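Local atomic coordinates of alcohol dehydrogenase, zinc-containing (Streptococcus pneumoniae serotype 2, PDB entry 5YLN), a protein that probably catalyses the NAD+-dependent oxidation of alcohols to aldehydes or ketones, as a zinc-binding member of the medium-chain alcohol dehydrogenase family. Residues Gly159-Leu165 with Thr190-Tyr194; Ile262-Val268 with Arg288-Thr293. All blocks are in the same frame, centred on the assembly; numbering follows the deposited sequence.

Contact 1. Residues Gly159-Leu165 with Thr190-Tyr194; sequences GYEIGVL and TAQFY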
loop_
_atom_site.group_PDB
_atom_site.type_symbol
_atom_site.label_atom_id
_atom_site.label_comp_id
_atom_site.label_asym_id
_atom_site.label_seq_id
_atom_site.Cartn_x
_atom_site.Cartn_y
_atom_site.Cartn_z
ATOM N N GLY A 159 5.293 -12.284 -10.985
ATOM C CA GLY A 159 3.841 -12.356 -10.834
ATOM C C GLY A 159 3.399 -12.782 -9.432
ATOM O O GLY A 159 2.420 -12.257 -8.893
ATOM N N TYR A 160 4.101 -13.755 -8.828
ATOM C CA TYR A 160 3.665 -14.295 -7.538
ATOM C C TYR A 160 3.946 -13.314 -6.405
ATOM O O TYR A 160 3.030 -12.910 -5.690
ATOM C CB TYR A 160 4.335 -15.649 -7.268
ATOM C CG TYR A 160 3.839 -16.380 -6.016
ATOM C CD1 TYR A 160 2.478 -16.650 -5.815
ATOM C CD2 TYR A 160 4.737 -16.821 -5.049
ATOM C CE1 TYR A 160 2.028 -17.317 -4.673
ATOM C CE2 TYR A 160 4.302 -17.494 -3.907
ATOM C CZ TYR A 160 2.949 -17.740 -3.728
ATOM O OH TYR A 160 2.525 -18.393 -2.599
ATOM N N GLU A 161 5.208 -12.905 -6.239
ATOM C CA GLU A 161 5.575 -12.029 -5.121
ATOM C C GLU A 161 4.981 -10.632 -5.287
ATOM O O GLU A 161 4.427 -10.071 -4.333
ATOM C CB GLU A 161 7.097 -11.940 -4.994
ATOM C CG GLU A 161 7.756 -13.269 -4.648
ATOM C CD GLU A 161 9.285 -13.244 -4.747
ATOM O OE1 GLU A 161 9.887 -12.153 -4.800
ATOM O OE2 GLU A 161 9.878 -14.345 -4.766
ATOM N N ILE A 162 5.067 -10.065 -6.495
ATOM C CA ILE A 162 4.709 -8.666 -6.691
ATOM C C ILE A 162 3.249 -8.473 -7.106
ATOM O O ILE A 162 2.646 -7.451 -6.768
ATOM C CB ILE A 162 5.656 -8.002 -7.717
ATOM C CG1 ILE A 162 7.118 -8.309 -7.362
ATOM C CG2 ILE A 162 5.359 -6.505 -7.837
ATOM C CD1 ILE A 162 7.507 -7.997 -5.896
ATOM N N GLY A 163 2.648 -9.425 -7.802
ATOM C CA GLY A 163 1.246 -9.325 -8.152
ATOM C C GLY A 163 0.274 -10.039 -7.221
ATOM O O GLY A 163 -0.830 -9.560 -6.973
ATOM N N VAL A 164 0.656 -11.223 -6.712
ATOM C CA VAL A 164 -0.284 -12.098 -6.018
ATOM C C VAL A 164 -0.172 -11.937 -4.496
ATOM O O VAL A 164 -1.168 -11.709 -3.795
ATOM C CB VAL A 164 -0.107 -13.569 -6.450
ATOM C CG1 VAL A 164 -0.943 -14.538 -5.549
ATOM C CG2 VAL A 164 -0.501 -13.712 -7.917
ATOM N N LEU A 165 1.055 -11.996 -3.976
ATOM C CA LEU A 165 1.274 -11.869 -2.530
ATOM C C LEU A 165 1.076 -10.429 -2.043
ATOM O O LEU A 165 0.397 -10.187 -1.037
ATOM C CB LEU A 165 2.676 -12.392 -2.160
ATOM C CG LEU A 165 2.796 -13.926 -2.261
ATOM C CD1 LEU A 165 4.210 -14.420 -1.950
ATOM C CD2 LEU A 165 1.786 -14.579 -1.324
ATOM N N THR A 190 -0.231 -18.009 -11.111
ATOM C CA THR A 190 0.056 -18.155 -9.693
ATOM C C THR A 190 -1.076 -17.654 -8.806
ATOM O O THR A 190 -1.167 -18.090 -7.655
ATOM C CB THR A 190 1.367 -17.446 -9.334
ATOM O OG1 THR A 190 1.260 -16.040 -9.600
ATOM C CG2 THR A 190 2.519 -18.032 -10.145
ATOM N N ALA A 191 -1.942 -16.760 -9.306
ATOM C CA ALA A 191 -3.104 -16.358 -8.516
ATOM C C ALA A 191 -4.027 -17.533 -8.265
ATOM O O ALA A 191 -4.809 -17.513 -7.310
ATOM C CB ALA A 191 -3.902 -15.241 -9.198
ATOM N N GLN A 192 -4.012 -18.528 -9.154
ATOM C CA GLN A 192 -4.880 -19.681 -8.971
ATOM C C GLN A 192 -4.428 -20.590 -7.834
ATOM O O GLN A 192 -5.207 -21.440 -7.406
ATOM C CB GLN A 192 -4.984 -20.454 -10.282
ATOM C CG GLN A 192 -5.773 -19.701 -11.321
ATOM C CD GLN A 192 -5.625 -20.253 -12.743
ATOM O OE1 GLN A 192 -6.266 -21.233 -13.104
ATOM N NE2 GLN A 192 -4.804 -19.600 -13.554
ATOM N N PHE A 193 -3.198 -20.438 -7.335
ATOM C CA PHE A 193 -2.820 -21.128 -6.100
ATOM C C PHE A 193 -3.751 -20.774 -4.945
ATOM O O PHE A 193 -3.870 -21.560 -4.003
ATOM C CB PHE A 193 -1.391 -20.771 -5.675
ATOM C CG PHE A 193 -0.302 -21.365 -6.543
ATOM C CD1 PHE A 193 -0.447 -22.617 -7.114
ATOM C CD2 PHE A 193 0.888 -20.670 -6.750
ATOM C CE1 PHE A 193 0.568 -23.157 -7.895
ATOM C CE2 PHE A 193 1.896 -21.202 -7.532
ATOM C CZ PHE A 193 1.737 -22.448 -8.102
ATOM N N TYR A 194 -4.406 -19.605 -4.988
ATOM C CA TYR A 194 -5.260 -19.140 -3.902
ATOM C C TYR A 194 -6.748 -19.178 -4.229
ATOM O O TYR A 194 -7.538 -18.591 -3.490
ATOM C CB TYR A 194 -4.854 -17.722 -3.483
ATOM C CG TYR A 194 -3.522 -17.706 -2.781
ATOM C CD1 TYR A 194 -3.427 -18.071 -1.454
ATOM C CD2 TYR A 194 -2.356 -17.370 -3.450
ATOM C CE1 TYR A 194 -2.224 -18.077 -0.808
ATOM C CE2 TYR A 194 -1.140 -17.382 -2.805
ATOM C CZ TYR A 194 -1.081 -17.731 -1.483
ATOM O OH TYR A 194 0.124 -17.739 -0.820
#

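Contact 2. Residues Ile262-Val268 with Arg288-Thr293; sequences IGVDGTV and RNINVT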
loop_
_atom_site.group_PDB
_atom_site.type_symbol
_atom_site.label_atom_id
_atom_site.label_comp_id
_atom_site.label_asym_id
_atom_site.label_seq_id
_atom_site.Cartn_x
_atom_site.Cartn_y
_atom_site.Cartn_z
ATOM N N ILE A 262 -10.958 -0.699 -8.117
ATOM C CA ILE A 262 -10.629 -1.308 -6.849
ATOM C C ILE A 262 -11.728 -0.990 -5.840
ATOM O O ILE A 262 -12.270 0.116 -5.809
ATOM C CB ILE A 262 -9.245 -0.823 -6.388
ATOM C CG1 ILE A 262 -8.719 -1.716 -5.279
ATOM C CG2 ILE A 262 -9.267 0.652 -5.999
ATOM C CD1 ILE A 262 -8.449 -3.136 -5.737
ATOM N N GLY A 263 -12.110 -1.991 -5.051
ATOM C CA GLY A 263 -13.155 -1.813 -4.068
ATOM C C GLY A 263 -12.613 -1.445 -2.708
ATOM O O GLY A 263 -11.401 -1.415 -2.501
ATOM N N VAL A 264 -13.550 -1.165 -1.781
ATOM C CA VAL A 264 -13.183 -0.955 -0.383
ATOM C C VAL A 264 -12.315 -2.109 0.095
ATOM O O VAL A 264 -12.642 -3.279 -0.134
ATOM C CB VAL A 264 -14.434 -0.817 0.503
ATOM C CG1 VAL A 264 -14.020 -0.876 1.968
ATOM C CG2 VAL A 264 -15.178 0.476 0.216
ATOM N N ASP A 265 -11.205 -1.772 0.761
ATOM C CA ASP A 265 -10.251 -2.661 1.411
ATOM C C ASP A 265 -9.316 -3.311 0.395
ATOM O O ASP A 265 -8.468 -4.146 0.793
ATOM C CB ASP A 265 -10.938 -3.751 2.262
ATOM C CG ASP A 265 -10.054 -4.244 3.394
ATOM O OD1 ASP A 265 -9.414 -3.380 4.036
ATOM O OD2 ASP A 265 -10.009 -5.479 3.653
ATOM N N GLY A 266 -9.425 -2.961 -0.891
ATOM C CA GLY A 266 -8.693 -3.645 -1.935
ATOM C C GLY A 266 -7.270 -3.143 -2.113
ATOM O O GLY A 266 -6.877 -2.124 -1.549
ATOM N N THR A 267 -6.492 -3.893 -2.905
ATOM C CA THR A 267 -5.103 -3.547 -3.176
ATOM C C THR A 267 -4.876 -3.439 -4.683
ATOM O O THR A 267 -5.227 -4.347 -5.440
ATOM C CB THR A 267 -4.145 -4.577 -2.561
ATOM O OG1 THR A 267 -4.252 -4.545 -1.130
ATOM C CG2 THR A 267 -2.701 -4.313 -2.954
ATOM N N VAL A 268 -4.308 -2.321 -5.113
ATOM C CA VAL A 268 -3.721 -2.200 -6.447
ATOM C C VAL A 268 -2.263 -2.625 -6.316
ATOM O O VAL A 268 -1.474 -1.955 -5.643
ATOM C CB VAL A 268 -3.833 -0.769 -6.988
ATOM C CG1 VAL A 268 -3.184 -0.651 -8.388
ATOM C CG2 VAL A 268 -5.294 -0.307 -7.026
ATOM N N ARG A 288 -11.663 5.369 0.667
ATOM C CA ARG A 288 -12.034 4.046 0.183
ATOM C C ARG A 288 -11.274 2.902 0.859
ATOM O O ARG A 288 -11.556 1.732 0.572
ATOM C CB ARG A 288 -11.834 3.984 -1.340
ATOM C CG ARG A 288 -12.600 2.863 -2.042
ATOM C CD ARG A 288 -12.851 3.189 -3.502
ATOM N NE ARG A 288 -13.553 2.138 -4.245
ATOM C CZ ARG A 288 -14.870 1.936 -4.210
ATOM N NH1 ARG A 288 -15.643 2.686 -3.433
ATOM N NH2 ARG A 288 -15.424 0.975 -4.940
ATOM N N ASN A 289 -10.313 3.202 1.725
ATOM C CA ASN A 289 -9.534 2.180 2.418
ATOM C C ASN A 289 -8.774 1.263 1.453
ATOM O O ASN A 289 -8.853 0.035 1.534
ATOM C CB ASN A 289 -10.435 1.342 3.334
ATOM C CG ASN A 289 -10.990 2.137 4.480
ATOM O OD1 ASN A 289 -11.645 3.166 4.280
ATOM N ND2 ASN A 289 -10.728 1.676 5.689
ATOM N N ILE A 290 -7.991 1.851 0.565
ATOM C CA ILE A 290 -7.281 1.067 -0.438
ATOM C C ILE A 290 -5.783 1.100 -0.171
ATOM O O ILE A 290 -5.268 1.907 0.605
ATOM C CB ILE A 290 -7.590 1.534 -1.865
ATOM C CG1 ILE A 290 -7.085 2.965 -2.051
ATOM C CG2 ILE A 290 -9.084 1.369 -2.185
ATOM C CD1 ILE A 290 -6.556 3.222 -3.416
ATOM N N ASN A 291 -5.089 0.198 -0.826
ATOM C CA ASN A 291 -3.652 0.078 -0.744
ATOM C C ASN A 291 -3.102 0.088 -2.162
ATOM O O ASN A 291 -3.767 -0.337 -3.114
ATOM C CB ASN A 291 -3.227 -1.232 -0.019
ATOM C CG ASN A 291 -3.979 -1.459 1.269
ATOM O OD1 ASN A 291 -3.797 -0.726 2.237
ATOM N ND2 ASN A 291 -4.823 -2.496 1.298
ATOM N N VAL A 292 -1.884 0.576 -2.304
ATOM C CA VAL A 292 -1.166 0.499 -3.562
ATOM C C VAL A 292 0.202 -0.049 -3.223
ATOM O O VAL A 292 0.892 0.506 -2.363
ATOM C CB VAL A 292 -1.054 1.868 -4.260
ATOM C CG1 VAL A 292 -0.296 1.737 -5.587
ATOM C CG2 VAL A 292 -2.458 2.502 -4.459
ATOM N N THR A 293 0.580 -1.155 -3.847
ATOM C CA THR A 293 1.888 -1.726 -3.577
ATOM C C THR A 293 2.737 -1.701 -4.833
ATOM O O THR A 293 2.235 -1.808 -5.950
ATOM C CB THR A 293 1.809 -3.167 -3.054
ATOM O OG1 THR A 293 1.224 -4.008 -4.056
ATOM C CG2 THR A 293 0.977 -3.248 -1.738
#

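Contact 1. Residues Gly159-Leu165 with Thr190-Tyr194
The hydroxyl of Tyr-194 donates a hydrogen bond to the hydroxyl of Tyr-160, with 3.1 Å between Tyr-194 OH and Tyr-160 OH. The bond ties helix 157-165 of the Rossmann-type coenzyme domain to the chain just beyond helix 182-191, the connecting helix of the right-handed beta-alpha-beta crossover between strands 174-178 and 198-203. The two tyrosine side chains cross at about a right angle and meet by their ring edges, Tyr-160 CE1 lying 3.7 Å from Tyr-194 CE2. Tyr-160 takes its place there because CG is anti to the backbone N (chi1 -174°), which carries the ring away from the helix start and past Thr-190. Its CD1 approaches Thr-190 CB at 3.8 Å, while CE1 reaches the edge of the Phe-193 ring. Leu-165, one turn further along, lays CD1 over one face of the Tyr-160 ring, offset toward the rim, and brings CD2 to the Tyr-194 hydroxyl. The Tyr-160 side chain thus has neighbours along its length, and the hydroxyl bond tethers its far end. Helix 302-310 adds Gln-304 and Leu-305 against Tyr-160, and Leu-305 and Ala-308 against Phe-193. Within helix 157-165 a wider, pi-type turn is marked by Tyr-160 O, which accepts from both Val-164 N and Leu-165 N. The CB of Val-164 points toward residues 190-194, and its methyls part: CG1 meets Tyr-194 CD2 at 3.8 Å, and CG2 lies 3.9 Å from Ala-191 CB. Thr-190 directs its hydroxyl back to its own helix, where OG1 is within weak hydrogen-bonding distance of both Ala-186 O and Ala-187 O, two carbonyls that must share its one proton. That same oxygen, Thr-190 OG1, lies 3.4 Å from Val-164 CG2, which also reaches Ala-191 N at 3.6 Å.

Contact 2. Residues Ile262-Val268 with Arg288-Thr293
Arg-288 reaches across to the backbone carbonyl of Ile-262, beside a type II turn (Gly-263 to Gly-266) that leads into parallel strand 266-270 of the Rossmann sheet. CG leaves CB anti to the backbone N (chi1 -160°), and from CG to NE the chain is extended. CG passes Val-264 CG2 at 4.2 Å, and CD comes within 3.9 Å of Ile-262 O. NE then donates to Ile-262 O at 2.9 Å in a nearly straight bond (167°), with the oxygen in the guanidinium plane. NH2 adds a weak second bond to Ile-262 O and lies 3.7 Å from Gly-263 CA; Val-264 N stands over one guanidinium face. Further on, strands 266-270 and 291-293 pair in parallel: Asn-291 N donates to Gly-266 O, Val-268 N to Asn-291 O at 2.9 Å, and Thr-293 N to Val-268 O at 2.8 Å. Strand 291-293 also forms an antiparallel ladder with the second subunit; just before it, Asn-289 OD1 accepts hydrogen bonds from His-107 NE2 and Leu-296 N of that subunit. The cationic group of Arg-288 therefore spends its bonds here on a neutral carbonyl, which it would probably polarise, while backbone bonds hold the strand at the dimer interface.

From the N terminus, helix 157-165 comes first, and contact 1 closes a loop of 24 residues that holds strand 174-178 and most of helix 182-191, with the glycine-rich turn between them. The chain then builds strands 198-203, 219-222 and 242-247 with their helices before contact 2 opens at residue 262. Contact 2 closes a shorter loop of 19 residues, including strand 278-280 and helix 282-285. The loops lie in series, neither nested nor crossed. The centres of contacts 1 and 2 are about 17 Å apart. Contact 1 joins helix 157-165 to the end of helix 182-191 and the turn after it, beside the sheet, whereas contact 2 adds the sheet's last strand within the subunit.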